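Local coordinates for protein catechol O-methyltransferase (Mycobacterium tuberculosis, PDB 6JCL) that catalyses the metal-dependent transfer of a methyl group from S-adenosyl-L-methionine to a hydroxyl of catechol-like compounds, working as a homodimer, at residues P120-L125 with N145-Q150; F137-K142 with V164-R169. All blocks are in the same frame, centred on the assembly; numbering follows the deposited sequence.

Contact 1 (P120-L125 with N145-Q150); sequences PALDTL and NVAYIQ. With SAH (S-adenosyl-L-homocysteine), chain I.
The phenol ring of Tyr-148, on helix 145-155, reaches into a hollow lined by Ala-121 and Leu-122 of the short helix 121-124 and Leu-125 just after them, where the Rossmann-like fold of a class I methyltransferase holds the adenine of S-adenosyl-L-homocysteine. The CD1–CE1 part of the ring is wedged between apolar bumps, all approaching obliquely. On one side of its plane the methyl CB of Ala-121 lies 3.6 Å from Tyr-148 CE1 and Leu-125 CD1 sits 3.7 Å from Tyr-148 CD1; on the other, the CD2 branch of Leu-122 comes to CE1. Both leucines cross the tyrosine side chain at about a right angle. Leu-122 CD2 also touches Ala-147 CB, 3.8 Å away. With CG of Tyr-148 anti to its carbonyl carbon (chi1 -62°), the ring extends toward helix 121-124 and carries its hydroxyl to the cofactor. Ala-121 also packs on Ile-67 and Leu-91, Leu-125 on Leu-65 and Leu-91. Polar groups meet at the adenine end: Ala-121 N donates to SAH N1 at 2.9 Å (154° at the hydrogen), consistent with recognition of the adenine edge. Tyr-148 OH is hydrogen-bonded to Asp-141, and one water accepts from Leu-122 N (2.9 Å) and from SAH N6 (3.0 Å) while donating to Tyr-148 OH at 3.0 Å.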
loop_
_atom_site.group_PDB
_atom_site.type_symbol
_atom_site.label_atom_id
_atom_site.label_comp_id
_atom_site.label_asym_id
_atom_site.label_seq_id
_atom_site.Cartn_x
_atom_site.Cartn_y
_atom_site.Cartn_z
ATOM N N PRO A 120 13.184 20.018 16.480
ATOM C CA PRO A 120 13.377 19.831 15.036
ATOM C C PRO A 120 13.999 18.465 14.771
ATOM O O PRO A 120 14.988 18.082 15.399
ATOM C CB PRO A 120 14.329 20.977 14.643
ATOM C CG PRO A 120 14.397 21.893 15.855
ATOM C CD PRO A 120 14.101 21.020 17.044
ATOM N N ALA A 121 13.414 17.735 13.820
ATOM C CA ALA A 121 13.838 16.358 13.573
ATOM C C ALA A 121 15.309 16.258 13.183
ATOM O O ALA A 121 15.953 15.254 13.497
ATOM C CB ALA A 121 12.962 15.714 12.497
ATOM N N LEU A 122 15.850 17.250 12.471
ATOM C CA LEU A 122 17.265 17.192 12.121
ATOM C C LEU A 122 18.152 17.211 13.354
ATOM O O LEU A 122 19.299 16.742 13.291
ATOM C CB LEU A 122 17.636 18.368 11.212
ATOM C CG LEU A 122 17.154 18.309 9.751
ATOM C CD1 LEU A 122 17.510 19.598 9.021
ATOM C CD2 LEU A 122 17.729 17.100 9.034
ATOM N N ASP A 123 17.661 17.771 14.463
ATOM C CA ASP A 123 18.420 17.815 15.704
ATOM C C ASP A 123 18.172 16.611 16.596
ATOM O O ASP A 123 19.057 16.250 17.378
ATOM C CB ASP A 123 18.091 19.090 16.482
ATOM C CG ASP A 123 18.422 20.345 15.700
ATOM O OD1 ASP A 123 19.355 20.299 14.863
ATOM O OD2 ASP A 123 17.746 21.373 15.916
ATOM N N THR A 124 16.986 15.999 16.525
ATOM C CA THR A 124 16.695 14.878 17.415
ATOM C C THR A 124 17.030 13.524 16.793
ATOM O O THR A 124 17.408 12.603 17.525
ATOM C CB THR A 124 15.222 14.891 17.854
ATOM O OG1 THR A 124 14.363 14.847 16.708
ATOM C CG2 THR A 124 14.919 16.144 18.682
ATOM N N LEU A 125 16.930 13.392 15.466
ATOM C CA LEU A 125 17.302 12.142 14.802
ATOM C C LEU A 125 18.678 11.615 15.199
ATOM O O LEU A 125 18.798 10.392 15.385
ATOM C CB LEU A 125 17.221 12.317 13.273
ATOM C CG LEU A 125 15.804 12.189 12.696
ATOM C CD1 LEU A 125 15.674 12.787 11.286
ATOM C CD2 LEU A 125 15.332 10.729 12.692
ATOM N N ASN A 145 12.410 16.119 3.378
ATOM C CA ASN A 145 12.160 14.717 3.039
ATOM C C ASN A 145 13.470 13.978 2.755
ATOM O O ASN A 145 13.713 12.885 3.272
ATOM C CB ASN A 145 11.285 14.603 1.796
ATOM C CG ASN A 145 9.803 14.739 2.056
ATOM O OD1 ASN A 145 9.307 14.789 3.189
ATOM N ND2 ASN A 145 9.072 14.846 0.956
ATOM N N VAL A 146 14.321 14.561 1.911
ATOM C CA VAL A 146 15.522 13.862 1.459
ATOM C C VAL A 146 16.471 13.608 2.625
ATOM O O VAL A 146 17.004 12.503 2.775
ATOM C CB VAL A 146 16.201 14.650 0.323
ATOM C CG1 VAL A 146 17.654 14.231 0.159
ATOM C CG2 VAL A 146 15.428 14.434 -0.978
ATOM N N ALA A 147 16.695 14.621 3.474
ATOM C CA ALA A 147 17.497 14.401 4.682
ATOM C C ALA A 147 16.881 13.329 5.583
ATOM O O ALA A 147 17.604 12.477 6.133
ATOM C CB ALA A 147 17.638 15.703 5.462
ATOM N N TYR A 148 15.550 13.359 5.756
ATOM C CA TYR A 148 14.906 12.374 6.624
ATOM C C TYR A 148 15.014 10.972 6.040
ATOM O O TYR A 148 15.146 9.991 6.785
ATOM C CB TYR A 148 13.435 12.739 6.868
ATOM C CG TYR A 148 13.263 14.061 7.569
ATOM C CD1 TYR A 148 14.251 14.555 8.417
ATOM C CD2 TYR A 148 12.109 14.812 7.386
ATOM C CE1 TYR A 148 14.100 15.777 9.052
ATOM C CE2 TYR A 148 11.949 16.030 8.009
ATOM C CZ TYR A 148 12.935 16.502 8.851
ATOM O OH TYR A 148 12.773 17.722 9.463
ATOM N N ILE A 149 14.958 10.855 4.711
ATOM C CA ILE A 149 15.119 9.546 4.079
ATOM C C ILE A 149 16.539 9.028 4.301
ATOM O O ILE A 149 16.742 7.847 4.615
ATOM C CB ILE A 149 14.762 9.616 2.582
ATOM C CG1 ILE A 149 13.264 9.840 2.401
ATOM C CG2 ILE A 149 15.209 8.323 1.854
ATOM C CD1 ILE A 149 12.923 10.408 1.019
ATOM N N GLN A 150 17.541 9.908 4.180
ATOM C CA GLN A 150 18.916 9.499 4.467
ATOM C C GLN A 150 19.062 9.029 5.914
ATOM O O GLN A 150 19.713 8.009 6.178
ATOM C CB GLN A 150 19.872 10.650 4.149
ATOM C CG GLN A 150 20.042 10.860 2.641
ATOM C CD GLN A 150 20.721 12.174 2.273
ATOM O OE1 GLN A 150 20.645 13.163 3.007
ATOM N NE2 GLN A 150 21.393 12.186 1.129
HETATM N N SAH I . 1.461 12.655 10.419
HETATM C CA SAH I . 0.348 13.478 10.918
HETATM C CB SAH I . 0.373 14.843 10.239
HETATM C CG SAH I . 1.715 15.566 10.323
HETATM S SD SAH I . 1.510 17.288 9.800
HETATM C C SAH I . -0.992 12.793 10.684
HETATM O O SAH I . -1.837 12.681 11.580
HETATM O OXT SAH I . -1.216 12.310 9.582
HETATM C "C5'" SAH I . 3.264 17.733 9.811
HETATM C "C4'" SAH I . 3.845 17.914 11.216
HETATM O "O4'" SAH I . 5.246 18.054 11.084
HETATM C "C3'" SAH I . 3.375 19.174 11.954
HETATM O "O3'" SAH I . 2.880 18.792 13.237
HETATM C "C2'" SAH I . 4.619 20.035 12.098
HETATM O "O2'" SAH I . 4.636 20.855 13.261
HETATM C "C1'" SAH I . 5.722 18.975 12.041
HETATM N N9 SAH I . 7.053 19.474 11.661
HETATM C C8 SAH I . 7.338 20.446 10.722
HETATM N N7 SAH I . 8.681 20.589 10.684
HETATM C C5 SAH I . 9.238 19.721 11.566
HETATM C C6 SAH I . 10.565 19.481 11.921
HETATM N N6 SAH I . 11.574 20.157 11.362
HETATM N N1 SAH I . 10.822 18.514 12.864
HETATM C C2 SAH I . 9.786 17.820 13.473
HETATM N N3 SAH I . 8.474 18.069 13.133
HETATM C C4 SAH I . 8.221 19.016 12.184
HETATM O O HOH W 1 14.459 19.431 11.252
#

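Contact 2 (F137-K142 with V164-R169); sequences FIDADK and VDNVIR. With SR (strontium ion), chain J; SAH (S-adenosyl-L-homocysteine), chain I.
Asn-166 OD1 is held by two partners: it binds the strontium ion at 2.6 Å and accepts from Lys-142 NZ at 3.0 Å, the ammonium lying in the carbonyl plane on a lone pair (C=O...N angle 125°). The same ammonium makes a salt bridge with Asp-139 OD1, 2.9 Å from NZ, so one lysine braces two metal ligands. The Lys-142 chain bends at chi2 on its way to NZ. Asp-139 holds strontium with both carboxylate oxygens, Asp-165 with OD2 alone at 2.5 Å, and a water adds a further ligand. The two aspartates run side by side and point the same way, their carboxylate planes turned 72° apart; OD1 of Asp-139 and OD1 of Asn-166 approach closely because both bind the metal. Asp-139, Asp-165 and Asn-166 form the experimentally established divalent-cation site, here occupied by strontium. These ligands sit at the C-terminal ends of the neighbouring parallel strands 133-138 and 160-165 of the Rossmann-like sheet, the usual place for an active site in this fold. A bond from Asp-165 N to Ile-138 O, 3.2 Å and nearly straight (171°), joins the two strands, while Ile-138 CB and Val-164 CG2 pack on the face against which helices 145-155 and 180-194 lie. The Phe-137 ring approaches Asp-165 CB with CE1, 3.9 Å away. Asn-166 ND2 donates to Asp-212, so the amide's two ends have distinct partners, consistent with one orientation. Beyond the metal, the cofactor joins in: Asp-139 OD2, besides its strontium bond, accepts from the amino N of SAH at 2.9 Å, and the metal-bound water donates to SAH OXT.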
loop_
_atom_site.group_PDB
_atom_site.type_symbol
_atom_site.label_atom_id
_atom_site.label_comp_id
_atom_site.label_asym_id
_atom_site.label_seq_id
_atom_site.Cartn_x
_atom_site.Cartn_y
_atom_site.Cartn_z
ATOM N N PHE A 137 7.781 6.364 8.783
ATOM C CA PHE A 137 6.760 7.169 8.106
ATOM C C PHE A 137 7.220 8.615 8.119
ATOM O O PHE A 137 7.397 9.196 9.192
ATOM C CB PHE A 137 5.405 7.032 8.800
ATOM C CG PHE A 137 4.305 7.851 8.173
ATOM C CD1 PHE A 137 4.104 7.849 6.796
ATOM C CD2 PHE A 137 3.474 8.630 8.965
ATOM C CE1 PHE A 137 3.063 8.631 6.210
ATOM C CE2 PHE A 137 2.445 9.404 8.403
ATOM C CZ PHE A 137 2.243 9.407 7.013
ATOM N N ILE A 138 7.412 9.203 6.934
ATOM C CA ILE A 138 8.005 10.532 6.821
ATOM C C ILE A 138 6.905 11.499 6.401
ATOM O O ILE A 138 6.382 11.420 5.278
ATOM C CB ILE A 138 9.185 10.541 5.837
ATOM C CG1 ILE A 138 10.261 9.548 6.315
ATOM C CG2 ILE A 138 9.767 11.964 5.702
ATOM C CD1 ILE A 138 11.537 9.533 5.469
ATOM N N ASP A 139 6.551 12.419 7.293
ATOM C CA ASP A 139 5.401 13.288 7.053
ATOM C C ASP A 139 5.561 14.612 7.805
ATOM O O ASP A 139 4.654 15.064 8.509
ATOM C CB ASP A 139 4.100 12.585 7.454
ATOM C CG ASP A 139 2.860 13.328 6.944
ATOM O OD1 ASP A 139 3.001 14.053 5.921
ATOM O OD2 ASP A 139 1.768 13.205 7.564
ATOM N N ALA A 140 6.710 15.271 7.639
ATOM C CA ALA A 140 6.972 16.506 8.379
ATOM C C ALA A 140 7.164 17.686 7.424
ATOM O O ALA A 140 6.317 17.891 6.544
ATOM C CB ALA A 140 8.167 16.311 9.324
ATOM N N ASP A 141 8.248 18.466 7.571
ATOM C CA ASP A 141 8.527 19.579 6.650
ATOM C C ASP A 141 9.091 19.027 5.342
ATOM O O ASP A 141 10.085 18.287 5.351
ATOM C CB ASP A 141 9.481 20.599 7.273
ATOM C CG ASP A 141 10.734 19.970 7.866
ATOM O OD1 ASP A 141 10.640 18.877 8.461
ATOM O OD2 ASP A 141 11.808 20.588 7.752
ATOM N N LYS A 142 8.430 19.341 4.211
ATOM C CA LYS A 142 8.719 18.597 2.985
ATOM C C LYS A 142 10.115 18.868 2.441
ATOM O O LYS A 142 10.695 17.988 1.787
ATOM C CB LYS A 142 7.685 18.912 1.897
ATOM C CG LYS A 142 6.242 18.661 2.338
ATOM C CD LYS A 142 6.050 17.273 2.964
ATOM C CE LYS A 142 4.569 16.906 3.049
ATOM N NZ LYS A 142 4.374 15.751 3.981
ATOM N N VAL A 164 6.610 7.755 2.451
ATOM C CA VAL A 164 6.653 9.216 2.405
ATOM C C VAL A 164 5.282 9.698 1.936
ATOM O O VAL A 164 4.808 9.282 0.871
ATOM C CB VAL A 164 7.758 9.742 1.474
ATOM C CG1 VAL A 164 7.825 11.270 1.573
ATOM C CG2 VAL A 164 9.135 9.086 1.789
ATOM N N ASP A 165 4.653 10.565 2.728
ATOM C CA ASP A 165 3.330 11.092 2.399
ATOM C C ASP A 165 3.417 12.304 1.462
ATOM O O ASP A 165 4.415 13.039 1.425
ATOM C CB ASP A 165 2.593 11.501 3.682
ATOM C CG ASP A 165 1.077 11.526 3.510
ATOM O OD1 ASP A 165 0.564 10.880 2.568
ATOM O OD2 ASP A 165 0.392 12.196 4.331
ATOM N N ASN A 166 2.339 12.510 0.705
ATOM C CA ASN A 166 2.098 13.763 -0.042
ATOM C C ASN A 166 3.104 13.997 -1.175
ATOM O O ASN A 166 3.562 15.117 -1.371
ATOM C CB ASN A 166 2.101 14.999 0.883
ATOM C CG ASN A 166 1.170 14.866 2.080
ATOM O OD1 ASN A 166 1.619 14.882 3.232
ATOM N ND2 ASN A 166 -0.138 14.751 1.817
ATOM N N VAL A 167 3.385 12.967 -1.978
ATOM C CA VAL A 167 4.438 13.082 -2.989
ATOM C C VAL A 167 3.892 13.417 -4.379
ATOM O O VAL A 167 4.671 13.441 -5.332
ATOM C CB VAL A 167 5.300 11.801 -3.058
ATOM C CG1 VAL A 167 5.946 11.484 -1.701
ATOM C CG2 VAL A 167 4.471 10.624 -3.580
ATOM N N ILE A 168 2.583 13.669 -4.530
ATOM C CA ILE A 168 1.998 13.938 -5.843
ATOM C C ILE A 168 1.442 15.356 -5.943
ATOM O O ILE A 168 1.605 16.020 -6.982
ATOM C CB ILE A 168 0.909 12.896 -6.203
ATOM C CG1 ILE A 168 1.466 11.455 -6.098
ATOM C CG2 ILE A 168 0.319 13.190 -7.603
ATOM C CD1 ILE A 168 2.601 11.142 -7.096
ATOM N N ARG A 169 0.770 15.829 -4.891
ATOM C CA ARG A 169 0.312 17.215 -4.774
ATOM C C ARG A 169 -0.482 17.650 -6.013
ATOM O O ARG A 169 -0.193 18.668 -6.651
ATOM C CB ARG A 169 1.496 18.167 -4.511
ATOM C CG ARG A 169 2.276 17.862 -3.196
ATOM C CD ARG A 169 1.346 17.719 -1.967
ATOM N NE ARG A 169 0.453 18.877 -1.923
ATOM C CZ ARG A 169 -0.874 18.830 -1.837
ATOM N NH1 ARG A 169 -1.507 17.671 -1.729
ATOM N NH2 ARG A 169 -1.571 19.978 -1.893
HETATM SR SR SR J . 0.574 14.353 5.525
HETATM N N SAH I . 1.461 12.655 10.419
HETATM C CA SAH I . 0.348 13.478 10.918
HETATM C CB SAH I . 0.373 14.843 10.239
HETATM C CG SAH I . 1.715 15.566 10.323
HETATM S SD SAH I . 1.510 17.288 9.800
HETATM C C SAH I . -0.992 12.793 10.684
HETATM O O SAH I . -1.837 12.681 11.580
HETATM O OXT SAH I . -1.216 12.310 9.582
HETATM C "C5'" SAH I . 3.264 17.733 9.811
HETATM C "C4'" SAH I . 3.845 17.914 11.216
HETATM O "O4'" SAH I . 5.246 18.054 11.084
HETATM C "C3'" SAH I . 3.375 19.174 11.954
HETATM O "O3'" SAH I . 2.880 18.792 13.237
HETATM C "C2'" SAH I . 4.619 20.035 12.098
HETATM O "O2'" SAH I . 4.636 20.855 13.261
HETATM C "C1'" SAH I . 5.722 18.975 12.041
HETATM N N9 SAH I . 7.053 19.474 11.661
HETATM C C8 SAH I . 7.338 20.446 10.722
HETATM N N7 SAH I . 8.681 20.589 10.684
HETATM C C5 SAH I . 9.238 19.721 11.566
HETATM C C6 SAH I . 10.565 19.481 11.921
HETATM N N6 SAH I . 11.574 20.157 11.362
HETATM N N1 SAH I . 10.822 18.514 12.864
HETATM C C2 SAH I . 9.786 17.820 13.473
HETATM N N3 SAH I . 8.474 18.069 13.133
HETATM C C4 SAH I . 8.221 19.016 12.184
HETATM O O HOH W 2 -1.336 13.695 7.072
#

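How the contacts relate
Contacts 1 and 2 line one S-adenosyl-L-homocysteine, their centres about 13 Å apart: contact 1 meets the adenine, and contact 2 spans from the amino acid part past the ribose to the N6 side of the adenine. Both are largely buried, but contact 2 lies nearer the middle of the chain, whereas contact 1 sits further out and includes the exposed Leu-122. Their segments alternate along the chain, strand 133-138 leading into helix 145-155, and Ile-138 CD1 packs against Ile-149 CG1 at 3.5 Å. Chemistry follows place: helix meets helix through apolar side chains in contact 1, while strand ends gather charge and metal in contact 2. The two also meet at Asp-141 and Tyr-148.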